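Local atomic coordinates of haloacid dehalogenase domain protein hydrolase (Planctomyces limnophilus, PDB entry 4OVY), a protein that probably acts as a hydrolase of the haloacid dehalogenase superfamily, possibly a phosphatase, and binds a calcium ion. Residues I159-G162 with F167-P170; L57-D62 with D113-I118; G98-T103 with S186-K191. All coordinates share one frame; numbering follows the deposited sequence.

Contact 1: residues I159-G162 with F167-P170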
# COMPACT_ATOMS: atom_id res chain seq x y z
N ILE A 159 -9.31 -4.92 -1.22
CA ILE A 159 -9.71 -5.64 -0.01
C ILE A 159 -9.11 -4.94 1.21
O ILE A 159 -7.94 -4.55 1.20
CB ILE A 159 -9.26 -7.11 -0.05
CG1 ILE A 159 -10.13 -7.89 -1.03
CG2 ILE A 159 -9.35 -7.75 1.33
CD1 ILE A 159 -9.58 -9.26 -1.36
N VAL A 160 -9.92 -4.79 2.25
CA VAL A 160 -9.50 -4.24 3.53
C VAL A 160 -10.04 -5.19 4.61
O VAL A 160 -11.19 -5.09 5.03
CB VAL A 160 -10.00 -2.79 3.74
CG1 VAL A 160 -9.46 -2.21 5.04
CG2 VAL A 160 -9.57 -1.91 2.57
N SER A 161 -9.18 -6.11 5.05
CA SER A 161 -9.60 -7.23 5.90
C SER A 161 -8.76 -7.31 7.17
O SER A 161 -7.62 -6.88 7.20
CB SER A 161 -9.47 -8.54 5.11
OG SER A 161 -9.57 -9.69 5.94
N GLY A 162 -9.35 -7.87 8.22
CA GLY A 162 -8.61 -8.16 9.45
C GLY A 162 -7.72 -9.38 9.32
O GLY A 162 -6.80 -9.56 10.13
N PHE A 167 -2.10 -14.30 3.74
CA PHE A 167 -3.03 -15.41 3.55
C PHE A 167 -3.89 -15.20 2.30
O PHE A 167 -4.27 -16.17 1.65
CB PHE A 167 -3.94 -15.59 4.77
CG PHE A 167 -4.85 -16.76 4.65
CD1 PHE A 167 -4.34 -18.05 4.78
CD2 PHE A 167 -6.20 -16.59 4.38
CE1 PHE A 167 -5.17 -19.15 4.65
CE2 PHE A 167 -7.04 -17.69 4.26
CZ PHE A 167 -6.52 -18.96 4.39
N MSE A 168 -4.22 -13.95 1.99
CA MSE A 168 -5.14 -13.64 0.87
C MSE A 168 -4.43 -13.43 -0.44
O MSE A 168 -4.95 -13.78 -1.51
CB MSE A 168 -5.95 -12.39 1.21
CG MSE A 168 -6.86 -12.63 2.41
SE MSE A 168 -7.86 -10.99 2.85
CE MSE A 168 -6.39 -9.92 3.60
N ARG A 169 -3.24 -12.85 -0.39
CA ARG A 169 -2.52 -12.44 -1.60
C ARG A 169 -2.20 -13.54 -2.62
O ARG A 169 -2.18 -13.26 -3.81
CB ARG A 169 -1.23 -11.69 -1.26
CG ARG A 169 -1.46 -10.21 -1.00
CD ARG A 169 -0.21 -9.52 -0.50
NE ARG A 169 -0.32 -8.07 -0.62
CZ ARG A 169 0.52 -7.20 -0.07
NH1 ARG A 169 1.53 -7.60 0.70
NH2 ARG A 169 0.35 -5.91 -0.29
N PRO A 170 -1.94 -14.78 -2.16
CA PRO A 170 -1.61 -15.82 -3.13
C PRO A 170 -2.72 -16.15 -4.15
O PRO A 170 -2.40 -16.60 -5.25
CB PRO A 170 -1.32 -17.04 -2.25
CG PRO A 170 -0.92 -16.48 -0.94
CD PRO A 170 -1.75 -15.24 -0.77

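Contact 2: residues L57-D62 with D113-I118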
# COMPACT_ATOMS: atom_id res chain seq x y z
N LEU A 57 -8.48 -19.16 10.15
CA LEU A 57 -8.46 -19.92 11.41
C LEU A 57 -8.43 -21.42 11.13
O LEU A 57 -7.68 -22.16 11.80
CB LEU A 57 -9.64 -19.52 12.32
CG LEU A 57 -9.63 -20.13 13.73
CD1 LEU A 57 -8.32 -19.86 14.46
CD2 LEU A 57 -10.82 -19.59 14.52
N ALA A 58 -9.19 -21.87 10.13
CA ALA A 58 -9.12 -23.27 9.68
C ALA A 58 -7.69 -23.63 9.26
O ALA A 58 -7.18 -24.69 9.62
CB ALA A 58 -10.10 -23.52 8.53
N PHE A 59 -7.05 -22.75 8.49
CA PHE A 59 -5.65 -22.92 8.08
C PHE A 59 -4.74 -23.03 9.30
O PHE A 59 -3.94 -23.97 9.40
CB PHE A 59 -5.25 -21.75 7.16
CG PHE A 59 -3.77 -21.60 6.95
CD1 PHE A 59 -3.09 -22.39 6.03
CD2 PHE A 59 -3.06 -20.61 7.63
CE1 PHE A 59 -1.74 -22.22 5.80
CE2 PHE A 59 -1.70 -20.45 7.41
CZ PHE A 59 -1.03 -21.25 6.50
N ALA A 60 -4.87 -22.08 10.23
CA ALA A 60 -4.05 -22.07 11.44
C ALA A 60 -4.21 -23.35 12.25
O ALA A 60 -3.24 -23.90 12.78
CB ALA A 60 -4.38 -20.85 12.29
N LEU A 61 -5.45 -23.85 12.34
CA LEU A 61 -5.74 -25.12 13.00
C LEU A 61 -4.96 -26.29 12.38
O LEU A 61 -4.35 -27.09 13.11
CB LEU A 61 -7.25 -25.42 12.97
CG LEU A 61 -8.06 -24.97 14.19
CD1 LEU A 61 -7.79 -23.52 14.59
CD2 LEU A 61 -9.55 -25.20 13.98
N ASP A 62 -4.98 -26.38 11.06
CA ASP A 62 -4.26 -27.46 10.37
C ASP A 62 -2.75 -27.32 10.57
O ASP A 62 -2.05 -28.32 10.80
CB ASP A 62 -4.60 -27.50 8.88
CG ASP A 62 -5.98 -28.08 8.61
OD1 ASP A 62 -6.59 -28.65 9.54
OD2 ASP A 62 -6.45 -27.98 7.45
N ASP A 113 8.12 -16.09 0.41
CA ASP A 113 7.82 -17.10 -0.61
C ASP A 113 7.52 -18.47 -0.02
O ASP A 113 6.66 -19.20 -0.52
CB ASP A 113 8.98 -17.20 -1.61
CG ASP A 113 9.05 -16.01 -2.56
OD1 ASP A 113 8.12 -15.18 -2.60
OD2 ASP A 113 10.06 -15.91 -3.28
N GLU A 114 8.22 -18.83 1.06
CA GLU A 114 7.97 -20.10 1.73
C GLU A 114 6.55 -20.12 2.32
O GLU A 114 5.81 -21.10 2.16
CB GLU A 114 9.05 -20.37 2.80
CG GLU A 114 10.37 -20.79 2.16
CD GLU A 114 11.59 -20.75 3.07
OE1 GLU A 114 11.56 -20.17 4.18
OE2 GLU A 114 12.62 -21.30 2.63
N PHE A 115 6.16 -19.01 2.95
CA PHE A 115 4.83 -18.90 3.52
C PHE A 115 3.76 -18.95 2.42
O PHE A 115 2.75 -19.64 2.57
CB PHE A 115 4.69 -17.61 4.33
CG PHE A 115 3.37 -17.49 5.03
CD1 PHE A 115 3.09 -18.27 6.14
CD2 PHE A 115 2.40 -16.62 4.56
CE1 PHE A 115 1.86 -18.18 6.79
CE2 PHE A 115 1.18 -16.52 5.20
CZ PHE A 115 0.91 -17.30 6.31
N GLU A 116 3.98 -18.24 1.32
CA GLU A 116 3.07 -18.26 0.17
C GLU A 116 2.84 -19.68 -0.33
O GLU A 116 1.70 -20.09 -0.56
CB GLU A 116 3.58 -17.37 -0.97
CG GLU A 116 2.72 -17.43 -2.23
CD GLU A 116 3.18 -16.53 -3.35
OE1 GLU A 116 2.60 -16.62 -4.45
OE2 GLU A 116 4.11 -15.73 -3.15
N ASN A 117 3.92 -20.45 -0.49
CA ASN A 117 3.81 -21.85 -0.92
C ASN A 117 2.97 -22.70 0.02
O ASN A 117 2.18 -23.54 -0.41
CB ASN A 117 5.20 -22.48 -1.08
CG ASN A 117 5.98 -21.92 -2.26
OD1 ASN A 117 5.40 -21.32 -3.18
ND2 ASN A 117 7.29 -22.11 -2.25
N ILE A 118 3.14 -22.48 1.32
CA ILE A 118 2.35 -23.17 2.34
C ILE A 118 0.86 -22.83 2.22
O ILE A 118 0.01 -23.72 2.23
CB ILE A 118 2.89 -22.85 3.76
CG1 ILE A 118 4.19 -23.63 3.98
CG2 ILE A 118 1.88 -23.22 4.84
CD1 ILE A 118 5.00 -23.19 5.18

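Contact 3: residues G98-T103 with S186-K191. With EDO (1,2-ethanediol), chain D.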
# COMPACT_ATOMS: atom_id res chain seq x y z
N GLY A 98 -5.56 -11.97 17.62
CA GLY A 98 -5.20 -13.34 18.02
C GLY A 98 -4.90 -14.25 16.84
O GLY A 98 -3.98 -15.07 16.88
N LEU A 99 -5.68 -14.11 15.78
CA LEU A 99 -5.46 -14.89 14.56
C LEU A 99 -4.09 -14.59 13.91
O LEU A 99 -3.37 -15.52 13.52
CB LEU A 99 -6.59 -14.61 13.57
CG LEU A 99 -6.48 -15.21 12.17
CD1 LEU A 99 -6.45 -16.73 12.25
CD2 LEU A 99 -7.65 -14.73 11.31
N THR A 100 -3.73 -13.32 13.81
CA THR A 100 -2.44 -12.97 13.25
C THR A 100 -1.30 -13.35 14.22
O THR A 100 -0.26 -13.82 13.77
CB THR A 100 -2.38 -11.50 12.77
OG1 THR A 100 -3.14 -11.39 11.56
CG2 THR A 100 -0.96 -11.04 12.47
N GLU A 101 -1.51 -13.19 15.53
CA GLU A 101 -0.51 -13.66 16.50
C GLU A 101 -0.26 -15.17 16.42
O GLU A 101 0.88 -15.62 16.53
CB GLU A 101 -0.89 -13.27 17.93
CG GLU A 101 -0.75 -11.78 18.19
CD GLU A 101 -1.25 -11.35 19.56
OE1 GLU A 101 -2.21 -11.95 20.08
OE2 GLU A 101 -0.69 -10.39 20.10
N LEU A 102 -1.33 -15.94 16.23
CA LEU A 102 -1.21 -17.39 16.11
C LEU A 102 -0.43 -17.75 14.84
O LEU A 102 0.44 -18.62 14.87
CB LEU A 102 -2.60 -18.04 16.10
CG LEU A 102 -2.70 -19.55 15.91
CD1 LEU A 102 -1.90 -20.27 16.98
CD2 LEU A 102 -4.15 -19.99 15.93
N THR A 103 -0.74 -17.07 13.74
CA THR A 103 -0.05 -17.30 12.49
C THR A 103 1.42 -16.85 12.59
O THR A 103 2.32 -17.53 12.10
CB THR A 103 -0.76 -16.57 11.33
OG1 THR A 103 -2.15 -16.96 11.31
CG2 THR A 103 -0.12 -16.91 10.00
N SER A 186 -3.96 -7.59 7.92
CA SER A 186 -3.06 -7.63 9.08
C SER A 186 -1.73 -8.25 8.65
O SER A 186 -1.69 -9.02 7.69
CB SER A 186 -3.68 -8.44 10.21
OG SER A 186 -4.87 -7.82 10.68
N SER A 187 -0.66 -7.92 9.35
CA SER A 187 0.67 -8.36 8.94
C SER A 187 1.65 -8.50 10.11
O SER A 187 1.46 -7.91 11.18
CB SER A 187 1.24 -7.39 7.89
OG SER A 187 1.31 -6.06 8.39
N VAL A 188 2.69 -9.30 9.89
CA VAL A 188 3.87 -9.34 10.75
C VAL A 188 4.97 -8.51 10.10
O VAL A 188 4.90 -8.19 8.91
CB VAL A 188 4.40 -10.77 10.98
CG1 VAL A 188 3.32 -11.64 11.61
CG2 VAL A 188 4.92 -11.40 9.68
N LYS A 189 5.99 -8.18 10.89
CA LYS A 189 7.14 -7.46 10.36
C LYS A 189 8.01 -8.39 9.51
O LYS A 189 8.02 -9.61 9.71
CB LYS A 189 7.97 -6.85 11.49
CG LYS A 189 7.25 -5.72 12.22
CD LYS A 189 8.21 -4.97 13.13
CE LYS A 189 7.47 -4.05 14.08
NZ LYS A 189 6.73 -2.99 13.35
N LEU A 190 8.70 -7.78 8.56
CA LEU A 190 9.66 -8.48 7.70
C LEU A 190 11.06 -7.93 7.90
O LEU A 190 11.24 -6.79 8.31
CB LEU A 190 9.27 -8.30 6.24
CG LEU A 190 7.92 -8.89 5.82
CD1 LEU A 190 7.62 -8.51 4.37
CD2 LEU A 190 7.91 -10.41 6.00
N LYS A 191 12.05 -8.75 7.57
CA LYS A 191 13.45 -8.34 7.58
C LYS A 191 14.08 -8.76 6.25
O LYS A 191 13.82 -9.87 5.77
CB LYS A 191 14.17 -9.03 8.75
CG LYS A 191 15.68 -8.85 8.79
CD LYS A 191 16.33 -9.68 9.90
CE LYS A 191 16.19 -11.18 9.68
NZ LYS A 191 16.96 -12.01 10.64
C1 EDO D . -1.79 -3.05 5.97
O1 EDO D . -1.99 -3.87 4.81
C2 EDO D . -0.52 -3.45 6.73
O2 EDO D . -0.56 -4.81 7.14

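Contact 1: residues I159-G162 with F167-P170
Ile159 and Met168 mark the closest backbone approach, with their CA atoms 9.3 Å apart, so the strand at 159-161 and the short helix that contains Met168 meet through side chains alone. Met168, modelled as selenomethionine, spans the gap. Its chain runs straight through chi2 and then bends at chi3 (-72°), which turns the methyl group CE along Ser161. Both SE and CE reach the serine: Ser161 CB lies 3.7 Å from Met168 CE and also 3.7 Å from Met168 SE. The strand backbone directs Ser161 CB at Met168. The hydroxyl OG, anti to the backbone N (chi1 168°), is set where it is hydrogen-bonded to Ala163 N, while Ser161 OG also lies 3.8 Å from Met168 SE. Ile159 joins from two residues earlier on the same side of the strand. Its branch methyl CG2 touches Met168 SE at 3.9 Å, and the two side chains meet at a slant. The selenium thus packs against both strand residues, and all three side chains are buried. Val160 points away from the helix and packs on Ile184 and Asp211, and its carbonyl takes a hydrogen bond from Lys216 NZ. Met168 is also packed on Asn43 and on Val183 of the neighbouring strand. The Ser161 side chain comes to about 4 Å from the Asp42 side chain and about 7 Å from the calcium ion. Asp42 and Asp44 belong to the calcium site, which Asn234 completes, and fit the DxD motif of haloacid dehalogenases. A serine on the strand next to the DxD strand is consistent with motif II of this superfamily, in the Rossmann-like core.

Contact 2: residues L57-D62 with D113-I118
The ring of Phe59 meets Ile118 at its edge, near the ring plane, and Phe115 approaches obliquely. At that edge Ile118 CG2 lies equally far from Phe59 CE1 and Phe59 CZ, 3.9 Å from each. Phe115 comes in with the far end of its ring: Phe115 CZ is 4.2 Å from Phe59 CE2. Trp122 and Phe167 are further aromatic neighbours of Phe59. Trp122 meets it edge-to-face, and Phe167 packs with its ring plane turned by about 50°. Phe115 has its own company beyond this contact, with His107 edge-to-face and Arg203 in a cation-pi pair. The backbones stay well apart, the closest CA atoms being those of Phe59 and Ile118 at 9.8 Å. Phe59 bridges this gap because its CG is anti to the backbone N (chi1 165°), which sends the ring out from helix 55-67. Helices 55-67 and 112-125 both follow the DxD strand in the chain and precede strand 156-161. This placement is consistent with a helical cap of the C1 type, inserted between the first two motifs of the haloacid dehalogenase core. Ile118 turns CG2, its branch anti to the backbone N, into the contact, and the two side chains cross nearly at right angles. A polar tie runs alongside the apolar one: Asp62 OD2 is hydrogen-bonded to Trp122 NE1, one turn further along helix 112-125 than Ile118.

Contact 3: residues G98-T103 with S186-K191
Thr100 packs hard against Ser186, and the contact thins out quickly from there. The tightest touch is Thr100 OG1 against Ser186 CB, at 3.3 Å. Thr100 and Ser186 also have the nearest CA atoms, 6.8 Å apart. The two hydroxyls do not pair. Ser186 OG is instead hydrogen-bonded to Gly162 O and Asp211 N, which satisfies it in its buried place. Thr100 holds OG1 anti to its carbonyl carbon (chi1 -74°), and its methyl CG2 then points along the strand. There Thr100 CG2 lies 4.2 Å from Ser187 O, and Val188 CG1 is barely in touch. Helix 98-103 and strand 186-191 run at 37° to each other, with axes 8.8 Å apart at closest. Past Val188 the strand has left the helix and runs on past the exposed Lys191. Thr103 OG1 donates to Leu99 O of its own helix at 2.9 Å, with a C=O...OG1 angle of 149° and the donor tilted from the carbonyl plane. It is also hydrogen-bonded to Gln56 NE2 of helix 55-67. Thr103 N reaches Leu99 O from the opposite face of its plane, so this oxygen is gripped twice. Away from the helix, a 1,2-ethanediol molecule, probably from the crystallisation liquor, accepts a bond from Ser187 OG at its O2 (2.6 Å) and is also bonded to Gly185 O. Asn208 ND2 is hydrogen-bonded to Ser187 OG. Gln222 of the second subunit bonds to Val188 O. The pairing sets helix 95-106, probably part of a helical C1-type cap, against the long strand 183-195, whose start belongs to the parallel core sheet of the haloacid dehalogenase fold and which also pairs antiparallel with strands 198-204 and 207-209.

After helix 11-24 and the DxD strand 38-41 the chain enters helix 55-67, which opens contact 2. Before that contact closes on helix 112-125, helix 95-106 opens contact 3, so the segments of these two alternate and their loops cross. Contact 1 then opens and closes within a few residues, on strand 156-161 and helix 165-168. It falls wholly within the span of contact 3, which closes last, on strand 183-195, and it comes after contact 2. Strands 156-161 and 183-195 are neighbours in the sheet. Contact 2 joins helices of the probable cap, contact 1 stays in the core, and contact 3 ties the two together.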